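Side-chain contacts in putative glucoamylase (Bacteroides uniformis, PDB 4GL3), which probably hydrolyses glycosidic bonds in glucose polymers or related glycans, in the manner of a glucoamylase: residues M344-Y348 with E349-D353; P334-P337 with E338-L341; F33-P36 with E37-L40; S375-A378 with I379-G382; F129-E132 with G133-A136. One frame throughout, in Å; residues are numbered along the deposited sequence.

Interaction 1 of 5, residues M344-Y348 with E349-D353; sequences MRYFY and EELGD
A chi1 of -171° sends the Arg345 chain away from its own amide, and a bend at chi3 then brings the guanidinium alongside the extended side chain of Glu349, giving an i to i+4 salt bridge at the C-terminal end of helix 337-349. NH1 of Arg345 reaches OE2 of Glu349 at 2.7 Å. The oxygen sits at the guanidinium edge and in its plane, but the nitrogen approaches from above the carboxylate, and the two planes are 73° apart. Arg345 CG also lies 3.4 Å from the carboxylate carbon, Glu349 CD, so the arginine's methylene chain runs against the acid group. Asp15 is a second acidic partner of Arg345, and Gln12 binds the other carboxylate oxygen of Glu349.

Two residues touch the Tyr346 ring: Glu350 CG is 3.5 Å from Tyr346 CD1, and Leu351 CD1 is 3.7 Å from Tyr346 CE2. Behind the ring's attachment, Tyr346 O accepts from both Glu350 N (2.9 Å) and Leu351 N (3.1 Å), so an i+5 bond joins the regular i+4 one as the helix runs out. Beyond it, Gly352 CA makes a C-H...O contact of 3.2 Å with Tyr348 O, an oxygen that a CB on Gly352 would strike.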
loop_
_atom_site.group_PDB
_atom_site.type_symbol
_atom_site.label_atom_id
_atom_site.label_comp_id
_atom_site.label_asym_id
_atom_site.label_seq_id
_atom_site.Cartn_x
_atom_site.Cartn_y
_atom_site.Cartn_z
HETATM N N MSE A 344 5.213 -3.505 18.224
HETATM C CA MSE A 344 4.339 -4.659 18.030
HETATM C C MSE A 344 4.057 -5.366 19.348
HETATM O O MSE A 344 2.917 -5.702 19.658
HETATM C CB MSE A 344 4.951 -5.648 17.046
HETATM C CG MSE A 344 3.952 -6.675 16.488
HETATM SE SE MSE A 344 4.818 -8.026 15.317
HETATM C CE MSE A 344 5.448 -6.871 13.911
ATOM N N ARG A 345 5.101 -5.594 20.132
ATOM C CA ARG A 345 4.951 -6.329 21.366
ATOM C C ARG A 345 4.160 -5.510 22.386
ATOM O O ARG A 345 3.372 -6.076 23.153
ATOM C CB ARG A 345 6.316 -6.754 21.936
ATOM C CG ARG A 345 6.230 -7.717 23.118
ATOM C CD ARG A 345 7.602 -8.305 23.457
ATOM N NE ARG A 345 8.102 -9.166 22.383
ATOM C CZ ARG A 345 7.760 -10.442 22.207
ATOM N NH1 ARG A 345 6.912 -11.041 23.049
ATOM N NH2 ARG A 345 8.275 -11.126 21.182
ATOM N N TYR A 346 4.376 -4.200 22.404
ATOM C CA TYR A 346 3.647 -3.309 23.310
ATOM C C TYR A 346 2.144 -3.294 22.946
ATOM O O TYR A 346 1.279 -3.388 23.834
ATOM C CB TYR A 346 4.243 -1.891 23.266
ATOM C CG TYR A 346 3.440 -0.870 24.068
ATOM C CD1 TYR A 346 3.493 -0.838 25.462
ATOM C CD2 TYR A 346 2.622 0.047 23.422
ATOM C CE1 TYR A 346 2.764 0.099 26.181
ATOM C CE2 TYR A 346 1.886 0.972 24.130
ATOM C CZ TYR A 346 1.951 0.984 25.491
ATOM O OH TYR A 346 1.209 1.908 26.147
ATOM N N PHE A 347 1.852 -3.223 21.641
ATOM C CA PHE A 347 0.485 -3.182 21.170
ATOM C C PHE A 347 -0.236 -4.471 21.529
ATOM O O PHE A 347 -1.407 -4.437 21.887
ATOM C CB PHE A 347 0.395 -2.986 19.648
ATOM C CG PHE A 347 0.949 -1.677 19.138
ATOM C CD1 PHE A 347 1.039 -0.553 19.935
ATOM C CD2 PHE A 347 1.358 -1.582 17.823
ATOM C CE1 PHE A 347 1.546 0.636 19.423
ATOM C CE2 PHE A 347 1.851 -0.407 17.300
ATOM C CZ PHE A 347 1.950 0.711 18.107
ATOM N N TYR A 348 0.462 -5.600 21.418
ATOM C CA TYR A 348 -0.138 -6.894 21.707
ATOM C C TYR A 348 -0.204 -7.167 23.206
ATOM O O TYR A 348 -1.268 -7.505 23.731
ATOM C CB TYR A 348 0.639 -8.024 21.031
ATOM C CG TYR A 348 0.012 -9.379 21.233
ATOM C CD1 TYR A 348 -1.137 -9.748 20.528
ATOM C CD2 TYR A 348 0.557 -10.290 22.088
ATOM C CE1 TYR A 348 -1.724 -10.980 20.726
ATOM C CE2 TYR A 348 -0.023 -11.523 22.278
ATOM C CZ TYR A 348 -1.159 -11.844 21.590
ATOM O OH TYR A 348 -1.738 -13.047 21.788
ATOM N N GLU A 349 0.926 -7.052 23.899
ATOM C CA GLU A 349 0.983 -7.483 25.281
ATOM C C GLU A 349 0.358 -6.452 26.207
ATOM O O GLU A 349 -0.315 -6.829 27.134
ATOM C CB GLU A 349 2.436 -7.829 25.725
ATOM C CG GLU A 349 3.016 -9.038 24.987
ATOM C CD GLU A 349 4.435 -9.455 25.378
ATOM O OE1 GLU A 349 5.092 -8.798 26.208
ATOM O OE2 GLU A 349 4.897 -10.477 24.832
ATOM N N GLU A 350 0.565 -5.163 25.974
ATOM C CA GLU A 350 0.091 -4.163 26.928
ATOM C C GLU A 350 -1.265 -3.605 26.504
ATOM O O GLU A 350 -2.127 -3.416 27.324
ATOM C CB GLU A 350 1.102 -3.006 27.087
ATOM C CG GLU A 350 2.479 -3.391 27.626
ATOM C CD GLU A 350 2.372 -4.178 28.914
ATOM O OE1 GLU A 350 1.606 -3.737 29.803
ATOM O OE2 GLU A 350 3.018 -5.249 29.025
ATOM N N LEU A 351 -1.443 -3.291 25.232
ATOM C CA LEU A 351 -2.728 -2.742 24.780
ATOM C C LEU A 351 -3.696 -3.782 24.236
ATOM O O LEU A 351 -4.788 -3.421 23.875
ATOM C CB LEU A 351 -2.539 -1.648 23.720
ATOM C CG LEU A 351 -1.672 -0.449 24.114
ATOM C CD1 LEU A 351 -1.614 0.541 22.943
ATOM C CD2 LEU A 351 -2.170 0.178 25.428
ATOM N N GLY A 352 -3.331 -5.058 24.222
ATOM C CA GLY A 352 -4.106 -6.044 23.442
ATOM C C GLY A 352 -5.554 -6.246 23.858
ATOM O O GLY A 352 -6.427 -6.516 23.024
ATOM N N ASP A 353 -5.837 -6.113 25.138
ATOM C CA ASP A 353 -7.217 -6.282 25.620
ATOM C C ASP A 353 -8.156 -5.247 24.972
ATOM O O ASP A 353 -9.327 -5.515 24.786
ATOM C CB ASP A 353 -7.281 -6.257 27.150
ATOM C CG ASP A 353 -6.728 -4.952 27.759
ATOM O OD1 ASP A 353 -5.720 -4.357 27.277
ATOM O OD2 ASP A 353 -7.309 -4.514 28.763
#

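Interaction 2 of 5, residues P334-P337 with E338-L341; sequences PYAP and EYSL
Ala336 and Ser340 close the first turn of helix 337-349, Ala336 being the N-cap and Pro337 the first helical residue. Ser340 N donates to Ala336 O at 3.0 Å, and Leu341 N follows with a 2.8 Å bond to Pro337 O. A proline suits this position: its nitrogen carries no hydrogen, and in the first turn no preceding helical carbonyl is there to receive one.

Side chains pack against this turn. CB of Leu341 lies 3.3 Å from Pro337 O, with CG and CD1 only slightly farther off. Glu338 folds back beside its neighbour: its chain bends at chi2 (83°), laying OE1 of Glu338 along the pyrrolidine ring, 3.7 Å from Pro337 CD. At the cap itself, the methyl CB of Ala336 touches the Tyr339 ring at CD2, 4.2 Å away, in an oblique approach.

The next shell holds these groups in place. Arg283 makes a cation-pi contact with the Tyr339 ring, while Thr279 of helix 271-288 packs on Ala336 and Tyr391 of helix 378-393 on Pro337. The Ser340 hydroxyl hydrogen-bonds to the carbonyl of Ala329 in helix 326-331, and this same OG lies 3.3 Å from Ala336 O.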
loop_
_atom_site.group_PDB
_atom_site.type_symbol
_atom_site.label_atom_id
_atom_site.label_comp_id
_atom_site.label_asym_id
_atom_site.label_seq_id
_atom_site.Cartn_x
_atom_site.Cartn_y
_atom_site.Cartn_z
ATOM N N PRO A 334 10.618 -3.665 7.863
ATOM C CA PRO A 334 11.908 -3.925 7.228
ATOM C C PRO A 334 12.860 -2.762 7.335
ATOM O O PRO A 334 14.020 -2.920 7.102
ATOM C CB PRO A 334 11.572 -4.171 5.778
ATOM C CG PRO A 334 10.193 -3.625 5.572
ATOM C CD PRO A 334 9.515 -3.557 6.894
ATOM N N TYR A 335 12.365 -1.594 7.691
ATOM C CA TYR A 335 13.215 -0.412 7.728
ATOM C C TYR A 335 13.835 -0.171 9.097
ATOM O O TYR A 335 14.912 0.381 9.160
ATOM C CB TYR A 335 12.431 0.813 7.303
ATOM C CG TYR A 335 11.645 0.653 6.039
ATOM C CD1 TYR A 335 12.205 0.055 4.922
ATOM C CD2 TYR A 335 10.340 1.161 5.930
ATOM C CE1 TYR A 335 11.497 -0.062 3.736
ATOM C CE2 TYR A 335 9.629 1.048 4.732
ATOM C CZ TYR A 335 10.219 0.438 3.646
ATOM O OH TYR A 335 9.557 0.367 2.450
ATOM N N ALA A 336 13.168 -0.576 10.178
ATOM C CA ALA A 336 13.710 -0.419 11.532
ATOM C C ALA A 336 13.181 -1.568 12.374
ATOM O O ALA A 336 12.309 -1.374 13.241
ATOM C CB ALA A 336 13.305 0.926 12.119
ATOM N N PRO A 337 13.692 -2.788 12.118
ATOM C CA PRO A 337 12.985 -3.968 12.666
ATOM C C PRO A 337 12.877 -4.037 14.193
ATOM O O PRO A 337 11.814 -4.388 14.735
ATOM C CB PRO A 337 13.737 -5.173 12.068
ATOM C CG PRO A 337 14.970 -4.639 11.422
ATOM C CD PRO A 337 14.801 -3.154 11.216
ATOM N N GLU A 338 13.943 -3.681 14.892
ATOM C CA GLU A 338 13.937 -3.751 16.358
ATOM C C GLU A 338 12.914 -2.781 16.943
ATOM O O GLU A 338 12.205 -3.107 17.916
ATOM C CB GLU A 338 15.332 -3.444 16.934
ATOM C CG GLU A 338 16.425 -4.431 16.520
ATOM C CD GLU A 338 17.076 -4.180 15.133
ATOM O OE1 GLU A 338 16.715 -3.230 14.360
ATOM O OE2 GLU A 338 17.981 -4.981 14.804
ATOM N N TYR A 339 12.824 -1.588 16.351
ATOM C CA TYR A 339 11.903 -0.593 16.856
ATOM C C TYR A 339 10.461 -0.964 16.522
ATOM O O TYR A 339 9.567 -0.739 17.337
ATOM C CB TYR A 339 12.278 0.794 16.332
ATOM C CG TYR A 339 13.665 1.292 16.765
ATOM C CD1 TYR A 339 14.260 0.874 17.958
ATOM C CD2 TYR A 339 14.326 2.244 16.007
ATOM C CE1 TYR A 339 15.511 1.365 18.335
ATOM C CE2 TYR A 339 15.555 2.745 16.375
ATOM C CZ TYR A 339 16.136 2.306 17.527
ATOM O OH TYR A 339 17.333 2.836 17.840
ATOM N N SER A 340 10.237 -1.565 15.353
ATOM C CA SER A 340 8.907 -2.001 14.977
ATOM C C SER A 340 8.480 -3.192 15.809
ATOM O O SER A 340 7.336 -3.237 16.242
ATOM C CB SER A 340 8.814 -2.330 13.496
ATOM O OG SER A 340 9.079 -1.162 12.705
ATOM N N LEU A 341 9.381 -4.151 16.040
ATOM C CA LEU A 341 9.062 -5.263 16.929
ATOM C C LEU A 341 8.744 -4.812 18.373
ATOM O O LEU A 341 7.930 -5.441 19.059
ATOM C CB LEU A 341 10.167 -6.350 16.891
ATOM C CG LEU A 341 10.140 -7.182 15.600
ATOM C CD1 LEU A 341 11.479 -7.873 15.334
ATOM C CD2 LEU A 341 8.996 -8.185 15.643
#

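Interaction 3 of 5, residues F33-P36 with E37-L40; sequences FAHP and ESGL
His35 begins, and its carbonyl helps to close, an alpha-turn that brings Gly39 and Leu40 back beside it in the loop between helix 15-27 and strand 51-53. Its CB rests 3.4 Å from Ser38 OG. From there CG stands anti to the carbonyl carbon (chi1 -70°), which swings the ring over to the Leu40 carbonyl: CD2 of His35 approaches Leu40 O to 3.3 Å, the oxygen lying at the ring edge near its plane. On the other side of the ring, ND1 hydrogen-bonds to a water 2.7 Å away. That water also donates to Glu37 OE1 at 2.8 Å, so the imidazole and the carboxylate are linked without touching. NE2, the last atom of the ring, is hydrogen-bonded to the Thr51 carbonyl, and the ring of His42 stacks on that of His35.

Glu37 is bent at chi2, which turns OE1 back over the start of the turn, 3.2 Å from Pro36 CD. The backbone fixes the return of the chain from both ends of His35. His35 N donates to Leu40 O at 2.8 Å, and His35 O accepts from Gly39 N at the same length as well as, weakly, from Ser38 N. Gly39 has a positive phi of 80°, which favours glycine and lets the chain reverse. Ser38 adds an ST turn that overlaps the end of the alpha-turn: its hydroxyl, which also hydrogen-bonds to the Gly107 carbonyl, accepts from the backbone two residues on, Leu40 N to Ser38 OG, at 3.3 Å.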
loop_
_atom_site.group_PDB
_atom_site.type_symbol
_atom_site.label_atom_id
_atom_site.label_comp_id
_atom_site.label_asym_id
_atom_site.label_seq_id
_atom_site.Cartn_x
_atom_site.Cartn_y
_atom_site.Cartn_z
ATOM N N PHE A 33 -13.219 -12.422 5.415
ATOM C CA PHE A 33 -14.093 -11.249 5.353
ATOM C C PHE A 33 -14.217 -10.611 3.933
ATOM O O PHE A 33 -14.872 -9.596 3.777
ATOM C CB PHE A 33 -13.555 -10.216 6.351
ATOM C CG PHE A 33 -14.419 -8.977 6.534
ATOM C CD1 PHE A 33 -15.745 -9.083 6.909
ATOM C CD2 PHE A 33 -13.869 -7.716 6.402
ATOM C CE1 PHE A 33 -16.522 -7.939 7.100
ATOM C CE2 PHE A 33 -14.641 -6.572 6.576
ATOM C CZ PHE A 33 -15.958 -6.687 6.932
ATOM N N ALA A 34 -13.561 -11.195 2.937
ATOM C CA ALA A 34 -13.644 -10.750 1.552
ATOM C C ALA A 34 -15.040 -10.913 1.037
ATOM O O ALA A 34 -15.778 -11.791 1.475
ATOM C CB ALA A 34 -12.692 -11.537 0.660
ATOM N N HIS A 35 -15.430 -10.061 0.092
ATOM C CA HIS A 35 -16.720 -10.265 -0.570
ATOM C C HIS A 35 -16.788 -11.688 -1.173
ATOM O O HIS A 35 -15.889 -12.076 -1.894
ATOM C CB HIS A 35 -16.940 -9.235 -1.683
ATOM C CG HIS A 35 -17.168 -7.852 -1.187
ATOM N ND1 HIS A 35 -18.432 -7.343 -0.947
ATOM C CD2 HIS A 35 -16.291 -6.861 -0.904
ATOM C CE1 HIS A 35 -18.308 -6.102 -0.509
ATOM N NE2 HIS A 35 -17.017 -5.794 -0.449
ATOM N N PRO A 36 -17.858 -12.440 -0.913
ATOM C CA PRO A 36 -17.844 -13.806 -1.444
ATOM C C PRO A 36 -17.956 -13.905 -2.972
ATOM O O PRO A 36 -17.495 -14.877 -3.548
ATOM C CB PRO A 36 -19.075 -14.482 -0.775
ATOM C CG PRO A 36 -19.455 -13.596 0.361
ATOM C CD PRO A 36 -19.012 -12.198 -0.027
ATOM N N GLU A 37 -18.588 -12.934 -3.617
ATOM C CA GLU A 37 -18.873 -13.018 -5.050
ATOM C C GLU A 37 -17.604 -12.720 -5.817
ATOM O O GLU A 37 -17.409 -13.245 -6.891
ATOM C CB GLU A 37 -20.004 -12.025 -5.472
ATOM C CG GLU A 37 -21.352 -12.197 -4.727
ATOM C CD GLU A 37 -21.403 -11.662 -3.259
ATOM O OE1 GLU A 37 -20.402 -11.087 -2.727
ATOM O OE2 GLU A 37 -22.483 -11.794 -2.634
ATOM N N SER A 38 -16.729 -11.884 -5.258
ATOM C CA SER A 38 -15.601 -11.363 -6.013
ATOM C C SER A 38 -14.226 -11.662 -5.443
ATOM O O SER A 38 -13.258 -11.595 -6.192
ATOM C CB SER A 38 -15.732 -9.844 -6.133
ATOM O OG SER A 38 -15.767 -9.200 -4.855
ATOM N N GLY A 39 -14.131 -11.911 -4.122
ATOM C CA GLY A 39 -12.843 -11.990 -3.411
ATOM C C GLY A 39 -12.208 -10.655 -3.054
ATOM O O GLY A 39 -11.124 -10.600 -2.439
ATOM N N LEU A 40 -12.863 -9.567 -3.421
ATOM C CA LEU A 40 -12.341 -8.241 -3.137
ATOM C C LEU A 40 -12.525 -7.865 -1.662
ATOM O O LEU A 40 -13.382 -8.420 -0.941
ATOM C CB LEU A 40 -12.988 -7.173 -4.054
ATOM C CG LEU A 40 -12.819 -7.290 -5.570
ATOM C CD1 LEU A 40 -13.627 -6.209 -6.323
ATOM C CD2 LEU A 40 -11.318 -7.256 -5.936
HETATM O O HOH W 1 -20.595 -8.957 -0.916
#

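Interaction 4 of 5, residues S375-A378 with I379-G382; sequences SYLA and IDQG
Leu377 receives the main polar contacts from the residues that follow it. Its carbonyl oxygen takes two backbone donors: Gln381 N meets Leu377 O at 2.9 Å, while Asp380 N reaches the same oxygen at 3.1 Å from well above the carbonyl plane. Gly382 N continues the pattern with a 3.0 Å bond to Ala378 O.

A water-mediated link runs beside these bonds. One water accepts from Leu377 N at 2.8 Å and donates to Gln381 OE1 at 3.1 Å, joining the amide just before the helix to a side chain in its first turn. The bend of Gln381 at chi2 (-51°) carries the carboxamide back to this water.

Van der Waals contacts of the side chains complete the set. Gln381 NE2 lies at the edge of the Tyr376 ring, 3.4 Å from CD2, with amide and ring planes 53° apart; the same nitrogen makes weak hydrogen bonds to the carbonyls of Tyr359 and Phe361. Leu377 and Asp380 run side by side, Leu377 CD2 standing 3.7 Å from Asp380 OD2. With an alanine in place of Gln381, the bridging water is likely to be left without its acceptor and a gap to open at the edge of the Tyr376 ring.

A Tris molecule, probably from the crystallisation liquor, lies about 4 Å from the Ile379 side chain and may mark a pocket. The arrangement is that of a helix N-terminus, with Leu377 as N-cap of helix 378-393, in a protein of the six-hairpin glycosidase clan.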
loop_
_atom_site.group_PDB
_atom_site.type_symbol
_atom_site.label_atom_id
_atom_site.label_comp_id
_atom_site.label_asym_id
_atom_site.label_seq_id
_atom_site.Cartn_x
_atom_site.Cartn_y
_atom_site.Cartn_z
ATOM N N SER A 375 -12.664 -0.078 14.320
ATOM C CA SER A 375 -12.630 -0.469 12.949
ATOM C C SER A 375 -11.321 -1.163 12.570
ATOM O O SER A 375 -10.298 -1.072 13.254
ATOM C CB SER A 375 -12.728 0.802 12.084
ATOM O OG SER A 375 -11.740 1.703 12.534
ATOM N N TYR A 376 -11.399 -1.830 11.442
ATOM C CA TYR A 376 -10.261 -2.262 10.633
ATOM C C TYR A 376 -10.454 -1.741 9.203
ATOM O O TYR A 376 -11.583 -1.766 8.674
ATOM C CB TYR A 376 -10.226 -3.788 10.553
ATOM C CG TYR A 376 -10.209 -4.480 11.860
ATOM C CD1 TYR A 376 -11.372 -4.785 12.519
ATOM C CD2 TYR A 376 -8.989 -4.806 12.467
ATOM C CE1 TYR A 376 -11.338 -5.442 13.753
ATOM C CE2 TYR A 376 -8.943 -5.432 13.685
ATOM C CZ TYR A 376 -10.114 -5.747 14.327
ATOM O OH TYR A 376 -10.047 -6.380 15.556
ATOM N N LEU A 377 -9.370 -1.302 8.580
ATOM C CA LEU A 377 -9.370 -0.792 7.207
ATOM C C LEU A 377 -8.451 -1.637 6.336
ATOM O O LEU A 377 -7.315 -1.938 6.727
ATOM C CB LEU A 377 -8.884 0.661 7.185
ATOM C CG LEU A 377 -9.880 1.780 7.481
ATOM C CD1 LEU A 377 -10.585 1.580 8.809
ATOM C CD2 LEU A 377 -9.148 3.151 7.450
ATOM N N ALA A 378 -8.916 -1.983 5.133
ATOM C CA ALA A 378 -8.069 -2.712 4.167
ATOM C C ALA A 378 -6.703 -2.078 3.991
ATOM O O ALA A 378 -5.684 -2.782 3.913
ATOM C CB ALA A 378 -8.731 -2.808 2.783
ATOM N N ILE A 379 -6.673 -0.765 3.800
ATOM C CA ILE A 379 -5.403 -0.125 3.416
ATOM C C ILE A 379 -4.405 -0.020 4.591
ATOM O O ILE A 379 -3.251 0.211 4.364
ATOM C CB ILE A 379 -5.598 1.268 2.730
ATOM C CG1 ILE A 379 -6.280 2.255 3.685
ATOM C CG2 ILE A 379 -6.336 1.108 1.366
ATOM C CD1 ILE A 379 -6.643 3.636 3.084
ATOM N N ASP A 380 -4.867 -0.189 5.822
ATOM C CA ASP A 380 -3.991 -0.252 7.013
ATOM C C ASP A 380 -3.590 -1.719 7.362
ATOM O O ASP A 380 -2.444 -1.983 7.751
ATOM C CB ASP A 380 -4.693 0.447 8.176
ATOM C CG ASP A 380 -4.883 2.005 7.929
ATOM O OD1 ASP A 380 -4.170 2.594 7.094
ATOM O OD2 ASP A 380 -5.707 2.653 8.630
ATOM N N GLN A 381 -4.502 -2.673 7.140
ATOM C CA GLN A 381 -4.248 -4.085 7.421
ATOM C C GLN A 381 -3.331 -4.763 6.389
ATOM O O GLN A 381 -2.486 -5.580 6.736
ATOM C CB GLN A 381 -5.565 -4.866 7.548
ATOM C CG GLN A 381 -6.445 -4.470 8.743
ATOM C CD GLN A 381 -5.727 -4.437 10.094
ATOM O OE1 GLN A 381 -5.023 -3.465 10.444
ATOM N NE2 GLN A 381 -6.015 -5.398 10.903
ATOM N N GLY A 382 -3.489 -4.419 5.111
ATOM C CA GLY A 382 -2.723 -5.057 4.079
ATOM C C GLY A 382 -1.222 -4.957 4.277
ATOM O O GLY A 382 -0.510 -5.978 4.188
HETATM O O HOH W 2 -7.160 -1.189 10.302
#

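Interaction 5 of 5, residues F129-E132 with G133-A136; sequences FMFE and GLLA
Phe131 and Leu135 share a 2.8 Å backbone bond from Leu135 N to Phe131 O, one of the successive i to i+4 bonds of the alpha-helix 124-140. Leu134 N reaches Met130 O at 2.9 Å. The bonds at the two ends of this run are longer, Gly133 N to Phe129 O at 3.2 Å and a weak one from Ala136 N to Glu132 O. The Glu132 carboxylate turns to another part of the chain, where OE2 accepts from Gly258 N.

Packing along the helix centres on Leu134. The side chain of Met130, present as selenomethionine, leaves CB opposite its amide nitrogen (chi1 171°) and bends at chi2 and chi3, which brings SE across the leucine, 3.9 Å from Leu134 CG. CG of Met130 makes a similar contact with Leu134 CD1. That same methyl also touches Phe131, Leu134 CD1 lying 4.3 Å from Phe131 CE1 in an oblique approach. Leu158 of helix 146-161 packs on both Phe131 and Leu134, and Trp101 touches Phe131 and Met130. Replacing Leu134 by alanine would probably open a gap between helices 124-140 and 146-161 and free the selenium end of Met130 to turn. One residue on, Leu135 covers the carbonyl that its own amide binds, its CG lying 3.4 Å from Phe131 O.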
loop_
_atom_site.group_PDB
_atom_site.type_symbol
_atom_site.label_atom_id
_atom_site.label_comp_id
_atom_site.label_asym_id
_atom_site.label_seq_id
_atom_site.Cartn_x
_atom_site.Cartn_y
_atom_site.Cartn_z
ATOM N N PHE A 129 -1.962 0.265 -7.382
ATOM C CA PHE A 129 -1.765 -0.617 -6.249
ATOM C C PHE A 129 -2.340 -2.005 -6.545
ATOM O O PHE A 129 -1.735 -3.056 -6.182
ATOM C CB PHE A 129 -2.356 -0.026 -4.980
ATOM C CG PHE A 129 -1.739 1.281 -4.558
ATOM C CD1 PHE A 129 -0.373 1.559 -4.766
ATOM C CD2 PHE A 129 -2.513 2.215 -3.904
ATOM C CE1 PHE A 129 0.191 2.776 -4.325
ATOM C CE2 PHE A 129 -1.969 3.438 -3.490
ATOM C CZ PHE A 129 -0.635 3.718 -3.729
HETATM N N MSE A 130 -3.448 -2.045 -7.287
HETATM C CA MSE A 130 -3.976 -3.344 -7.752
HETATM C C MSE A 130 -2.951 -4.022 -8.686
HETATM O O MSE A 130 -2.679 -5.214 -8.530
HETATM C CB MSE A 130 -5.375 -3.235 -8.395
HETATM C CG MSE A 130 -5.814 -4.541 -9.074
HETATM SE SE MSE A 130 -6.075 -5.970 -7.802
HETATM C CE MSE A 130 -7.646 -5.299 -6.986
ATOM N N PHE A 131 -2.391 -3.288 -9.656
ATOM C CA PHE A 131 -1.409 -3.880 -10.585
ATOM C C PHE A 131 -0.122 -4.281 -9.864
ATOM O O PHE A 131 0.523 -5.231 -10.234
ATOM C CB PHE A 131 -1.143 -2.962 -11.791
ATOM C CG PHE A 131 -2.217 -3.067 -12.863
ATOM C CD1 PHE A 131 -2.400 -4.231 -13.535
ATOM C CD2 PHE A 131 -3.098 -2.032 -13.094
ATOM C CE1 PHE A 131 -3.421 -4.401 -14.464
ATOM C CE2 PHE A 131 -4.101 -2.155 -14.046
ATOM C CZ PHE A 131 -4.265 -3.354 -14.723
ATOM N N GLU A 132 0.253 -3.543 -8.832
ATOM C CA GLU A 132 1.414 -3.941 -8.004
ATOM C C GLU A 132 1.214 -5.376 -7.482
ATOM O O GLU A 132 2.027 -6.280 -7.704
ATOM C CB GLU A 132 1.629 -2.902 -6.880
ATOM C CG GLU A 132 2.860 -3.131 -6.002
ATOM C CD GLU A 132 2.981 -2.085 -4.904
ATOM O OE1 GLU A 132 2.078 -1.221 -4.727
ATOM O OE2 GLU A 132 3.995 -2.105 -4.196
ATOM N N GLY A 133 0.063 -5.631 -6.892
ATOM C CA GLY A 133 -0.292 -6.982 -6.537
ATOM C C GLY A 133 -0.462 -7.985 -7.673
ATOM O O GLY A 133 0.023 -9.099 -7.574
ATOM N N LEU A 134 -1.149 -7.610 -8.754
ATOM C CA LEU A 134 -1.399 -8.552 -9.845
ATOM C C LEU A 134 -0.094 -8.932 -10.531
ATOM O O LEU A 134 0.068 -10.089 -10.947
ATOM C CB LEU A 134 -2.442 -8.055 -10.853
ATOM C CG LEU A 134 -3.909 -7.847 -10.377
ATOM C CD1 LEU A 134 -4.755 -7.293 -11.560
ATOM C CD2 LEU A 134 -4.527 -9.128 -9.804
ATOM N N LEU A 135 0.872 -8.013 -10.622
ATOM C CA LEU A 135 2.116 -8.407 -11.308
ATOM C C LEU A 135 2.946 -9.397 -10.440
ATOM O O LEU A 135 3.547 -10.318 -10.983
ATOM C CB LEU A 135 2.925 -7.202 -11.797
ATOM C CG LEU A 135 2.300 -6.358 -12.913
ATOM C CD1 LEU A 135 3.320 -5.307 -13.341
ATOM C CD2 LEU A 135 1.883 -7.182 -14.119
ATOM N N ALA A 136 2.936 -9.209 -9.116
ATOM C CA ALA A 136 3.478 -10.182 -8.169
ATOM C C ALA A 136 2.768 -11.518 -8.351
ATOM O O ALA A 136 3.420 -12.555 -8.474
ATOM C CB ALA A 136 3.363 -9.688 -6.716
#

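How the interactions relate
From the N terminus the order is interaction 3, interaction 5, interaction 2, interaction 1 and interaction 4. Each closes only a local turn, and all five follow in series, so none nests in or crosses another. Interaction 3 shapes the loop ahead of strand 51-53 and touches interaction 5, in the middle of helix 124-140, through Leu40 CD2 and Met130 CE at 4.3 Å. Interactions 2 and 1 mark the start and the end of helix 337-349, their centres about 16 Å apart. Interaction 4 then opens helix 378-393; its nearest atoms are about 6 Å from interaction 3 and about 7 Å from interaction 5, close to both without touching.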